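Local coordinates for protein extracellular ligand-binding receptor (Rhodopseudomonas palustris, PDB 4F06) that binds p-hydroxybenzoic acid, a lignin-derived aromatic, and probably hands such benzoate derivatives to an ABC transporter as its solute-binding protein, at residues A[5-10]-A[46-51]; A[90-95]-A[114-119]; A[342-347]-A[355-360]; A[284-289]-A[322-327]. All blocks are in the same frame, centred on the assembly; numbering follows the deposited sequence.

Contact 1 (A[5-10]-A[46-51]); sequences TIKVGV and EFVYRD. With SO4 (sulfate ion), chain H.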
# COMPACT_ATOMS: atom_id res chain seq x y z
N THR A 5 26.41 -10.90 -11.54
CA THR A 5 25.38 -10.59 -10.52
C THR A 5 24.74 -9.23 -10.81
O THR A 5 25.42 -8.24 -11.04
CB THR A 5 25.92 -10.62 -9.06
OG1 THR A 5 26.38 -11.93 -8.77
CG2 THR A 5 24.81 -10.31 -8.07
N ILE A 6 23.42 -9.20 -10.82
CA ILE A 6 22.63 -7.96 -10.91
C ILE A 6 22.07 -7.64 -9.54
O ILE A 6 21.40 -8.51 -8.97
CB ILE A 6 21.50 -8.08 -11.96
CG1 ILE A 6 22.12 -8.36 -13.33
CG2 ILE A 6 20.63 -6.83 -11.97
CD1 ILE A 6 21.07 -8.70 -14.39
N LYS A 7 22.36 -6.44 -9.00
CA LYS A 7 21.84 -6.10 -7.70
C LYS A 7 20.64 -5.18 -7.82
O LYS A 7 20.57 -4.33 -8.70
CB LYS A 7 22.95 -5.46 -6.84
CG LYS A 7 24.05 -6.46 -6.49
CD LYS A 7 25.09 -5.91 -5.51
CE LYS A 7 26.14 -6.97 -5.21
NZ LYS A 7 27.14 -6.44 -4.23
N VAL A 8 19.70 -5.40 -6.90
CA VAL A 8 18.48 -4.63 -6.76
C VAL A 8 18.54 -4.02 -5.40
O VAL A 8 18.68 -4.74 -4.41
CB VAL A 8 17.21 -5.52 -6.91
CG1 VAL A 8 15.94 -4.71 -6.67
CG2 VAL A 8 17.19 -6.19 -8.27
N GLY A 9 18.39 -2.69 -5.30
CA GLY A 9 18.43 -2.03 -3.98
C GLY A 9 17.03 -1.77 -3.48
O GLY A 9 16.24 -1.11 -4.15
N VAL A 10 16.70 -2.34 -2.32
CA VAL A 10 15.37 -2.22 -1.74
C VAL A 10 15.45 -1.30 -0.54
O VAL A 10 16.19 -1.60 0.43
CB VAL A 10 14.86 -3.60 -1.28
CG1 VAL A 10 13.46 -3.46 -0.69
CG2 VAL A 10 14.82 -4.61 -2.45
N GLU A 46 20.49 -10.36 -6.99
CA GLU A 46 20.67 -10.24 -5.55
C GLU A 46 19.93 -8.97 -5.07
O GLU A 46 20.17 -7.90 -5.61
CB GLU A 46 22.18 -10.12 -5.21
CG GLU A 46 22.47 -9.97 -3.73
CD GLU A 46 23.94 -9.75 -3.44
OE1 GLU A 46 24.82 -10.00 -4.32
OE2 GLU A 46 24.23 -9.31 -2.29
N PHE A 47 19.13 -9.11 -4.02
CA PHE A 47 18.45 -7.99 -3.39
C PHE A 47 19.25 -7.53 -2.18
O PHE A 47 19.67 -8.35 -1.35
CB PHE A 47 17.04 -8.44 -3.00
CG PHE A 47 16.16 -8.74 -4.18
CD1 PHE A 47 16.13 -10.03 -4.75
CD2 PHE A 47 15.31 -7.73 -4.72
CE1 PHE A 47 15.33 -10.31 -5.86
CE2 PHE A 47 14.50 -8.03 -5.83
CZ PHE A 47 14.50 -9.31 -6.38
N VAL A 48 19.46 -6.21 -2.11
CA VAL A 48 20.25 -5.50 -1.07
C VAL A 48 19.29 -4.54 -0.34
O VAL A 48 18.65 -3.73 -0.99
CB VAL A 48 21.41 -4.70 -1.72
CG1 VAL A 48 22.29 -4.03 -0.64
CG2 VAL A 48 22.23 -5.61 -2.65
N TYR A 49 19.18 -4.65 0.99
CA TYR A 49 18.17 -3.88 1.73
C TYR A 49 18.80 -2.72 2.48
O TYR A 49 19.85 -2.86 3.12
CB TYR A 49 17.43 -4.81 2.73
CG TYR A 49 16.69 -5.92 2.01
CD1 TYR A 49 17.33 -7.11 1.67
CD2 TYR A 49 15.35 -5.74 1.64
CE1 TYR A 49 16.63 -8.10 0.98
CE2 TYR A 49 14.67 -6.72 0.96
CZ TYR A 49 15.31 -7.88 0.62
OH TYR A 49 14.62 -8.87 -0.06
N ARG A 50 18.12 -1.58 2.47
CA ARG A 50 18.56 -0.41 3.22
C ARG A 50 17.35 0.15 3.96
O ARG A 50 16.19 0.01 3.53
CB ARG A 50 19.12 0.65 2.25
CG ARG A 50 20.39 0.24 1.51
CD ARG A 50 21.55 0.04 2.49
NE ARG A 50 22.80 -0.35 1.81
CZ ARG A 50 23.27 -1.58 1.73
NH1 ARG A 50 22.60 -2.59 2.29
NH2 ARG A 50 24.43 -1.80 1.10
N ASP A 51 17.61 0.84 5.08
CA ASP A 51 16.56 1.18 6.04
C ASP A 51 16.13 2.65 5.95
O ASP A 51 16.83 3.57 6.35
CB ASP A 51 17.08 0.82 7.43
CG ASP A 51 16.06 0.90 8.51
OD1 ASP A 51 14.83 1.14 8.26
OD2 ASP A 51 16.50 0.68 9.66
S SO4 H . 24.77 -5.66 2.00
O1 SO4 H . 25.67 -6.18 3.07
O2 SO4 H . 25.41 -4.46 1.39
O3 SO4 H . 24.60 -6.70 0.96
O4 SO4 H . 23.43 -5.31 2.56
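Val8 and Phe47 sit side by side on two neighbouring parallel strands, 5-10 and 46-51, joined by the right-handed beta-alpha-beta crossover that opens the first lobe of this periplasmic binding protein, with helix 19-36 in the connection. Phe47 CD2 lies 3.6 Å from Val8 CB, the two side chains pointing the same way, and Val10 CG2 approaches that ring at its edge, near its plane. Farther along this face, Val10 CB lies 3.7 Å from Tyr49 CD2. Valine, beta-branched and compact, favours the extended backbone and packs beside the rings, while Tyr25 and Ile29 of helix 19-36 cover this side.

On the other face, Lys7 and Glu46 run alongside each other, both chains extended. Lys7 CE comes within 3.4 Å of Glu46 OE1, yet NZ stays 4.3 Å from that oxygen, too far for a salt bridge; its strong partner is Glu71. Gly9, without a side chain, pairs with Val48 here.

Five backbone bonds hold the register, the straightest being Val10 N to Val48 O, 2.7 Å with an N-H...O angle of 177°. Near the end of strand 46-51, Arg50 bends at its second torsion (chi2 -64°), turning its guanidinium back to a sulfate ion, probably from the crystallisation liquor: NE forms a salt bridge with Glu66, NH2 reaches O2 at 2.8 Å, and NH1 is shared between sulfate O4 and Tyr49 O.

Contact 2 (A[90-95]-A[114-119]); sequences PLLQEA and PYIVRT
Gln93 lies across the Tyr115 ring at about a right angle, its amide plane turned 70° from the ring plane. The approach is made by aliphatic atoms: Gln93 CA stands 3.6 Å from Tyr115 CD2, and Gln93 CG lies 3.8 Å from Tyr115 CE2. A helix backbone and a methylene chain thus rest against a buried aromatic ring, whose hydroxyl is satisfied by Asp309 and a water. With CG anti to the backbone N (chi1 -177°) and the chain extended beyond it, Gln93 carries its amide on past the ring to Pro114, whose CG is 3.8 Å from Gln93 CD.

The same Pro114 CG sits over one face of the Tyr115 ring, offset toward the rim, so the proline packs against both the ring and the amide. At the ring edge, in its plane, lies Leu92 O. The water joins the polar ends, accepting from Gln93 NE2 and donating to Tyr115 OH, 3.0 Å from each. Glutamine suits this exposed position because its chain packs while its amide meets solvent.

Deeper in, Leu92 and Ile116 cross at about a right angle, Leu92 CD1 meeting Ile116 CG1 at 3.6 Å. Both branched side chains also touch Met99 of strand 99-101. The contact therefore packs short helix 92-95 against the start of strand 116-118, the outermost strand of the first-lobe sheet beside 99-101, while Leu91 and Ala95 of the 90-95 segment lean on helix 57-69.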
# COMPACT_ATOMS: atom_id res chain seq x y z
N PRO A 90 13.45 12.01 -8.65
CA PRO A 90 14.14 12.87 -9.64
C PRO A 90 15.55 12.31 -9.98
O PRO A 90 16.14 12.77 -10.97
CB PRO A 90 14.14 14.30 -9.01
CG PRO A 90 13.85 14.07 -7.58
CD PRO A 90 13.15 12.76 -7.40
N LEU A 91 16.12 11.33 -9.25
CA LEU A 91 17.48 10.77 -9.46
C LEU A 91 17.48 9.80 -10.62
O LEU A 91 18.53 9.51 -11.20
CB LEU A 91 18.03 10.00 -8.16
CG LEU A 91 18.00 10.72 -6.84
CD1 LEU A 91 18.45 9.74 -5.81
CD2 LEU A 91 18.96 11.89 -6.93
N LEU A 92 16.34 9.16 -10.83
CA LEU A 92 16.32 7.87 -11.53
C LEU A 92 16.70 7.96 -12.99
O LEU A 92 17.43 7.10 -13.50
CB LEU A 92 14.93 7.23 -11.44
CG LEU A 92 14.40 7.01 -10.01
CD1 LEU A 92 12.93 6.60 -10.08
CD2 LEU A 92 15.28 5.99 -9.26
N GLN A 93 16.21 9.00 -13.68
CA GLN A 93 16.41 9.02 -15.11
C GLN A 93 17.89 9.28 -15.44
O GLN A 93 18.51 8.56 -16.26
CB GLN A 93 15.51 10.03 -15.76
CG GLN A 93 15.62 10.06 -17.29
CD GLN A 93 14.64 11.02 -17.90
OE1 GLN A 93 14.06 11.89 -17.24
NE2 GLN A 93 14.44 10.87 -19.22
N GLU A 94 18.52 10.25 -14.77
CA GLU A 94 19.95 10.50 -14.98
C GLU A 94 20.78 9.29 -14.59
O GLU A 94 21.80 9.00 -15.24
CB GLU A 94 20.39 11.78 -14.23
CG GLU A 94 21.85 12.16 -14.44
CD GLU A 94 22.16 12.58 -15.86
OE1 GLU A 94 21.22 12.84 -16.67
OE2 GLU A 94 23.37 12.70 -16.16
N ALA A 95 20.38 8.58 -13.52
CA ALA A 95 21.13 7.38 -13.11
C ALA A 95 20.86 6.17 -13.99
O ALA A 95 21.58 5.19 -13.93
CB ALA A 95 20.80 7.02 -11.66
N PRO A 114 9.91 8.96 -15.67
CA PRO A 114 9.44 7.97 -16.62
C PRO A 114 9.79 6.53 -16.19
O PRO A 114 9.23 5.59 -16.73
CB PRO A 114 10.20 8.30 -17.92
CG PRO A 114 11.46 8.99 -17.44
CD PRO A 114 10.97 9.82 -16.24
N TYR A 115 10.68 6.39 -15.21
CA TYR A 115 11.22 5.07 -14.87
C TYR A 115 10.67 4.51 -13.56
O TYR A 115 11.27 3.63 -12.98
CB TYR A 115 12.76 5.10 -14.83
CG TYR A 115 13.45 5.46 -16.12
CD1 TYR A 115 12.86 5.28 -17.38
CD2 TYR A 115 14.75 5.95 -16.07
CE1 TYR A 115 13.55 5.61 -18.55
CE2 TYR A 115 15.45 6.22 -17.22
CZ TYR A 115 14.84 6.08 -18.46
OH TYR A 115 15.57 6.35 -19.60
N ILE A 116 9.51 5.00 -13.13
CA ILE A 116 8.85 4.44 -11.97
C ILE A 116 7.69 3.53 -12.43
O ILE A 116 6.92 3.87 -13.36
CB ILE A 116 8.24 5.58 -11.10
CG1 ILE A 116 9.36 6.33 -10.43
CG2 ILE A 116 7.27 4.99 -10.06
CD1 ILE A 116 8.91 7.61 -9.77
N VAL A 117 7.58 2.36 -11.80
CA VAL A 117 6.37 1.54 -11.91
C VAL A 117 5.93 1.16 -10.52
O VAL A 117 6.79 0.97 -9.66
CB VAL A 117 6.61 0.31 -12.83
CG1 VAL A 117 7.74 -0.58 -12.29
CG2 VAL A 117 5.33 -0.49 -13.11
N ARG A 118 4.63 1.10 -10.26
CA ARG A 118 4.15 0.90 -8.89
C ARG A 118 3.30 -0.36 -8.81
O ARG A 118 2.34 -0.51 -9.57
CB ARG A 118 3.35 2.15 -8.43
CG ARG A 118 2.70 1.95 -7.06
CD ARG A 118 2.39 3.28 -6.37
NE ARG A 118 1.70 4.21 -7.27
CZ ARG A 118 1.60 5.53 -7.01
NH1 ARG A 118 2.10 6.00 -5.84
NH2 ARG A 118 1.03 6.35 -7.88
N THR A 119 3.63 -1.24 -7.84
CA THR A 119 2.90 -2.52 -7.67
C THR A 119 2.13 -2.52 -6.35
O THR A 119 1.62 -3.59 -5.95
CB THR A 119 3.87 -3.72 -7.70
OG1 THR A 119 4.87 -3.50 -6.70
CG2 THR A 119 4.52 -3.87 -9.07
O HOH W 1 16.52 9.07 -20.48

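Contact 3 (A[342-347]-A[355-360]); sequences LREVEK and RELETF
Arg355 packs its side chain against Glu346, and its CB, CG, CD and NH2 all meet the carboxylate. CB begins 3.4 Å from Glu346 CD. CG, set opposite its own backbone N by a chi1 of -179°, lies 3.4 Å from Glu346 OE1, and CD passes the same oxygen a little farther off. The bend at chi2 (84°) then turns the chain so that NH2 comes to OE1 at 3.1 Å, a salt bridge received on the syn lone pair. The carboxylate and guanidinium planes stand almost perpendicular, 87° apart, so one oxygen takes a single N-H and the two groups do not pair as a flat fork. Arginine suits this exposed place, its methylenes packing while its charged end remains at the surface.

These residues belong to the long antiparallel beta hairpin formed by strands 336-348 and 351-363. Glu344 and Arg355 are a hydrogen-bonded pair, Arg343 and Glu356 a non-hydrogen-bonded one; a classic beta bulge follows, with Leu357 and Glu358 both opposite Leu342. Leu342 O receives a nearly straight bond from Leu357 N at 2.8 Å and a weak one from Glu358 N.

On the face of Arg343 and Glu356, the two chains run side by side, CG to CG at 3.7 Å, and a water accepts from Arg343 NH1 and donates to Glu356 OE2. Their stronger partners lie outside: Ser251 for Arg343 NE and His259 for Glu356 OE1. At the other end, Leu342 CB meets the edge of the Phe360 ring, and both side chains touch Val133 of helix 123-136.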
# COMPACT_ATOMS: atom_id res chain seq x y z
N LEU A 342 -14.29 -4.49 -0.77
CA LEU A 342 -14.87 -4.09 0.52
C LEU A 342 -14.67 -5.25 1.47
O LEU A 342 -15.04 -6.39 1.13
CB LEU A 342 -16.36 -3.77 0.37
CG LEU A 342 -17.06 -3.53 1.74
CD1 LEU A 342 -16.55 -2.25 2.42
CD2 LEU A 342 -18.57 -3.51 1.53
N ARG A 343 -14.13 -4.98 2.67
CA ARG A 343 -13.93 -6.02 3.69
C ARG A 343 -14.57 -5.56 4.98
O ARG A 343 -14.79 -4.37 5.21
CB ARG A 343 -12.44 -6.27 3.96
CG ARG A 343 -11.60 -6.47 2.68
CD ARG A 343 -10.94 -5.17 2.18
NE ARG A 343 -10.14 -4.53 3.23
CZ ARG A 343 -8.93 -4.95 3.61
NH1 ARG A 343 -8.26 -5.91 2.95
NH2 ARG A 343 -8.37 -4.42 4.70
N GLU A 344 -14.83 -6.54 5.83
CA GLU A 344 -15.28 -6.29 7.20
C GLU A 344 -14.40 -7.12 8.14
O GLU A 344 -14.11 -8.30 7.83
CB GLU A 344 -16.76 -6.73 7.36
CG GLU A 344 -17.32 -6.50 8.75
CD GLU A 344 -18.79 -6.94 8.83
OE1 GLU A 344 -19.43 -7.02 7.79
OE2 GLU A 344 -19.27 -7.21 9.91
N VAL A 345 -14.02 -6.56 9.28
CA VAL A 345 -13.27 -7.39 10.26
C VAL A 345 -14.23 -8.44 10.82
O VAL A 345 -15.32 -8.07 11.30
CB VAL A 345 -12.71 -6.50 11.40
CG1 VAL A 345 -12.01 -7.39 12.42
CG2 VAL A 345 -11.72 -5.44 10.84
N GLU A 346 -13.83 -9.71 10.72
CA GLU A 346 -14.66 -10.83 11.15
C GLU A 346 -13.77 -11.83 11.86
O GLU A 346 -12.58 -11.85 11.67
CB GLU A 346 -15.28 -11.57 9.94
CG GLU A 346 -16.29 -10.73 9.18
CD GLU A 346 -17.02 -11.52 8.11
OE1 GLU A 346 -16.78 -12.78 7.96
OE2 GLU A 346 -17.85 -10.88 7.43
N LYS A 347 -14.39 -12.71 12.66
CA LYS A 347 -13.69 -13.81 13.28
C LYS A 347 -14.11 -15.06 12.53
O LYS A 347 -15.30 -15.39 12.48
CB LYS A 347 -13.99 -13.90 14.76
CG LYS A 347 -13.07 -14.94 15.45
CD LYS A 347 -13.59 -15.54 16.75
CE LYS A 347 -14.17 -14.55 17.71
NZ LYS A 347 -14.45 -15.27 19.00
N ARG A 355 -12.53 -9.94 6.05
CA ARG A 355 -13.25 -10.80 5.13
C ARG A 355 -13.70 -9.96 3.93
O ARG A 355 -14.40 -8.96 4.12
CB ARG A 355 -14.49 -11.35 5.82
CG ARG A 355 -15.33 -12.31 4.93
CD ARG A 355 -14.71 -13.71 5.03
NE ARG A 355 -15.42 -14.75 4.32
CZ ARG A 355 -16.45 -15.45 4.78
NH1 ARG A 355 -16.99 -16.39 3.99
NH2 ARG A 355 -16.94 -15.24 6.01
N GLU A 356 -13.33 -10.36 2.72
CA GLU A 356 -13.76 -9.64 1.50
C GLU A 356 -15.21 -9.99 1.21
O GLU A 356 -15.56 -11.18 1.04
CB GLU A 356 -12.87 -10.00 0.30
CG GLU A 356 -11.41 -9.54 0.54
CD GLU A 356 -10.45 -10.05 -0.51
OE1 GLU A 356 -10.72 -11.13 -1.11
OE2 GLU A 356 -9.39 -9.42 -0.72
N LEU A 357 -16.05 -8.95 1.12
CA LEU A 357 -17.50 -9.11 0.96
C LEU A 357 -17.96 -8.69 -0.43
O LEU A 357 -19.03 -9.09 -0.88
CB LEU A 357 -18.25 -8.22 1.97
CG LEU A 357 -17.95 -8.44 3.43
CD1 LEU A 357 -18.80 -7.50 4.25
CD2 LEU A 357 -18.21 -9.88 3.84
N GLU A 358 -17.22 -7.78 -1.08
CA GLU A 358 -17.59 -7.28 -2.38
C GLU A 358 -16.34 -6.93 -3.14
O GLU A 358 -15.34 -6.51 -2.54
CB GLU A 358 -18.51 -6.07 -2.22
CG GLU A 358 -19.08 -5.56 -3.52
CD GLU A 358 -20.10 -4.44 -3.28
OE1 GLU A 358 -20.18 -3.89 -2.15
OE2 GLU A 358 -20.77 -4.06 -4.25
N THR A 359 -16.38 -7.10 -4.45
CA THR A 359 -15.26 -6.75 -5.34
C THR A 359 -15.67 -5.61 -6.28
O THR A 359 -16.77 -5.63 -6.82
CB THR A 359 -14.91 -7.98 -6.23
OG1 THR A 359 -14.58 -9.08 -5.36
CG2 THR A 359 -13.69 -7.70 -7.10
N PHE A 360 -14.74 -4.66 -6.46
CA PHE A 360 -14.90 -3.60 -7.48
C PHE A 360 -13.74 -3.85 -8.43
O PHE A 360 -12.59 -3.49 -8.15
CB PHE A 360 -14.84 -2.21 -6.82
CG PHE A 360 -15.90 -2.01 -5.80
CD1 PHE A 360 -17.19 -1.64 -6.17
CD2 PHE A 360 -15.67 -2.23 -4.47
CE1 PHE A 360 -18.22 -1.49 -5.24
CE2 PHE A 360 -16.69 -2.10 -3.52
CZ PHE A 360 -17.97 -1.74 -3.91
O HOH W 2 -8.83 -6.85 0.22

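Contact 4 (A[284-289]-A[322-327]); sequences TSVAAY and SPRGEV. With SO4 (sulfate ion), chain D.
A type I beta turn, Ser322 to Gly325, packs against helix 283-301, one turn of helix beyond Met283 of a p-hydroxybenzoic acid pocket. Val286 makes the largest share of the contact. Its CG2 lies 3.8 Å from Pro323 CB and equally near Ser322 OG, while CG1 sits over one face of the Arg324 guanidinium, offset toward its rim. Its chi1 of 75° places CG1 between the backbone N and the carbonyl carbon, which directs one methyl to Ser322 and Pro323 and the other to Arg324. A compact branched side chain suits that double role.

Inside the turn, Ser322 OG accepts from Arg324 N at 3.1 Å, which makes an ST turn. It also takes Arg324 NE, at 3.1 Å and close to the guanidinium plane, so one hydroxyl accepts from both backbone and side chain of the arginine. Asp290, on the same helix, is hydrogen-bonded to this hydroxyl and forms a salt bridge with Arg324 NH2; Gln338 meets NH1. These bonds fix the rotation of the buried guanidinium, and its charge is probably balanced in part by Asp290. Gly325 closes the turn at backbone angles where a CB would be jammed against the preceding carbonyl oxygen.

Pro323, whose ring suits the first corner of such a turn, also reaches Tyr289: its CG is 4.1 Å from Tyr289 CD2. A chi1 of -174° swings the tyrosine ring out from the helix past the proline, and Tyr289 OH donates to O1 of a sulfate ion, probably from the crystallisation liquor, at 2.7 Å; His36 binds the same sulfate.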
# COMPACT_ATOMS: atom_id res chain seq x y z
N THR A 284 2.42 -5.08 2.09
CA THR A 284 3.70 -4.79 1.42
C THR A 284 4.36 -6.08 0.90
O THR A 284 5.15 -6.01 -0.03
CB THR A 284 4.64 -4.01 2.31
OG1 THR A 284 4.80 -4.67 3.57
CG2 THR A 284 4.11 -2.58 2.56
N SER A 285 4.02 -7.25 1.46
CA SER A 285 4.57 -8.50 0.91
C SER A 285 4.09 -8.80 -0.50
O SER A 285 4.89 -9.25 -1.32
CB SER A 285 4.32 -9.70 1.85
OG SER A 285 2.95 -10.03 1.88
N VAL A 286 2.80 -8.56 -0.78
CA VAL A 286 2.31 -8.87 -2.10
C VAL A 286 2.85 -7.84 -3.10
O VAL A 286 3.16 -8.18 -4.25
CB VAL A 286 0.78 -9.03 -2.14
CG1 VAL A 286 0.00 -7.71 -2.06
CG2 VAL A 286 0.39 -9.79 -3.44
N ALA A 287 2.98 -6.59 -2.67
CA ALA A 287 3.55 -5.57 -3.59
C ALA A 287 5.00 -5.95 -3.90
O ALA A 287 5.46 -5.71 -5.02
CB ALA A 287 3.49 -4.20 -2.95
N ALA A 288 5.71 -6.52 -2.93
CA ALA A 288 7.10 -6.94 -3.16
C ALA A 288 7.19 -8.18 -4.06
O ALA A 288 8.07 -8.24 -4.92
CB ALA A 288 7.82 -7.16 -1.82
N TYR A 289 6.28 -9.13 -3.86
CA TYR A 289 6.25 -10.33 -4.69
C TYR A 289 6.00 -9.93 -6.16
O TYR A 289 6.72 -10.38 -7.07
CB TYR A 289 5.12 -11.22 -4.16
CG TYR A 289 5.02 -12.60 -4.81
CD1 TYR A 289 5.80 -13.69 -4.35
CD2 TYR A 289 4.16 -12.81 -5.88
CE1 TYR A 289 5.69 -14.94 -4.92
CE2 TYR A 289 4.05 -14.08 -6.46
CZ TYR A 289 4.83 -15.13 -6.00
OH TYR A 289 4.79 -16.39 -6.59
N SER A 322 -2.09 -11.93 -9.82
CA SER A 322 -1.38 -11.73 -8.55
C SER A 322 -2.05 -12.55 -7.46
O SER A 322 -3.23 -12.87 -7.57
CB SER A 322 -1.48 -10.22 -8.25
OG SER A 322 -1.05 -9.91 -6.92
N PRO A 323 -1.37 -12.79 -6.34
CA PRO A 323 -2.06 -13.33 -5.16
C PRO A 323 -3.28 -12.48 -4.78
O PRO A 323 -4.24 -12.99 -4.21
CB PRO A 323 -0.99 -13.30 -4.08
CG PRO A 323 0.29 -13.53 -4.87
CD PRO A 323 0.10 -12.71 -6.12
N ARG A 324 -3.25 -11.17 -5.11
CA ARG A 324 -4.38 -10.29 -4.72
C ARG A 324 -5.60 -10.37 -5.62
O ARG A 324 -6.67 -9.84 -5.26
CB ARG A 324 -3.90 -8.83 -4.66
CG ARG A 324 -3.79 -8.16 -6.05
CD ARG A 324 -3.06 -6.81 -5.98
NE ARG A 324 -1.61 -7.03 -5.96
CZ ARG A 324 -0.73 -6.02 -5.80
NH1 ARG A 324 -1.17 -4.77 -5.58
NH2 ARG A 324 0.59 -6.30 -5.81
N GLY A 325 -5.44 -10.92 -6.85
CA GLY A 325 -6.46 -10.84 -7.91
C GLY A 325 -5.78 -10.57 -9.25
O GLY A 325 -4.56 -10.41 -9.32
N GLU A 326 -6.57 -10.51 -10.31
CA GLU A 326 -6.04 -10.15 -11.65
C GLU A 326 -5.56 -8.70 -11.62
O GLU A 326 -6.24 -7.84 -11.06
CB GLU A 326 -7.13 -10.37 -12.70
CG GLU A 326 -7.56 -11.82 -12.76
CD GLU A 326 -8.39 -12.22 -13.95
OE1 GLU A 326 -9.06 -11.37 -14.58
OE2 GLU A 326 -8.40 -13.44 -14.22
N VAL A 327 -4.39 -8.44 -12.21
CA VAL A 327 -3.79 -7.10 -12.21
C VAL A 327 -3.16 -6.81 -13.55
O VAL A 327 -2.92 -7.71 -14.36
CB VAL A 327 -2.73 -6.94 -11.09
CG1 VAL A 327 -3.36 -7.08 -9.71
CG2 VAL A 327 -1.57 -7.89 -11.30
S SO4 D . 3.30 -17.32 -9.97
O1 SO4 D . 4.24 -16.54 -9.18
O2 SO4 D . 4.07 -18.32 -10.72
O3 SO4 D . 2.32 -17.97 -9.09
O4 SO4 D . 2.66 -16.53 -11.05

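Overall arrangement
From the N terminus, contact 1 comes first, closing the loop from 5-10 to 46-51 around helix 19-36. Contact 2 follows, spanning strand 99-101, and belongs to the same first-lobe sheet; its centre lies about 16 Å from that of contact 1. Contact 4 then closes the span 284-327, and contact 3 the short hairpin turn near the C terminus. All four are in series: none nests in or crosses another. Contacts 2 and 4 touch directly, Thr119 OG1 to Ala287 O and Thr119 O to Arg324 NH2, joining the end of strand 116-118 to helix 283-301 and its turn. Contact 3, across the chain's centre from contacts 1 and 2, lies in the other sheet.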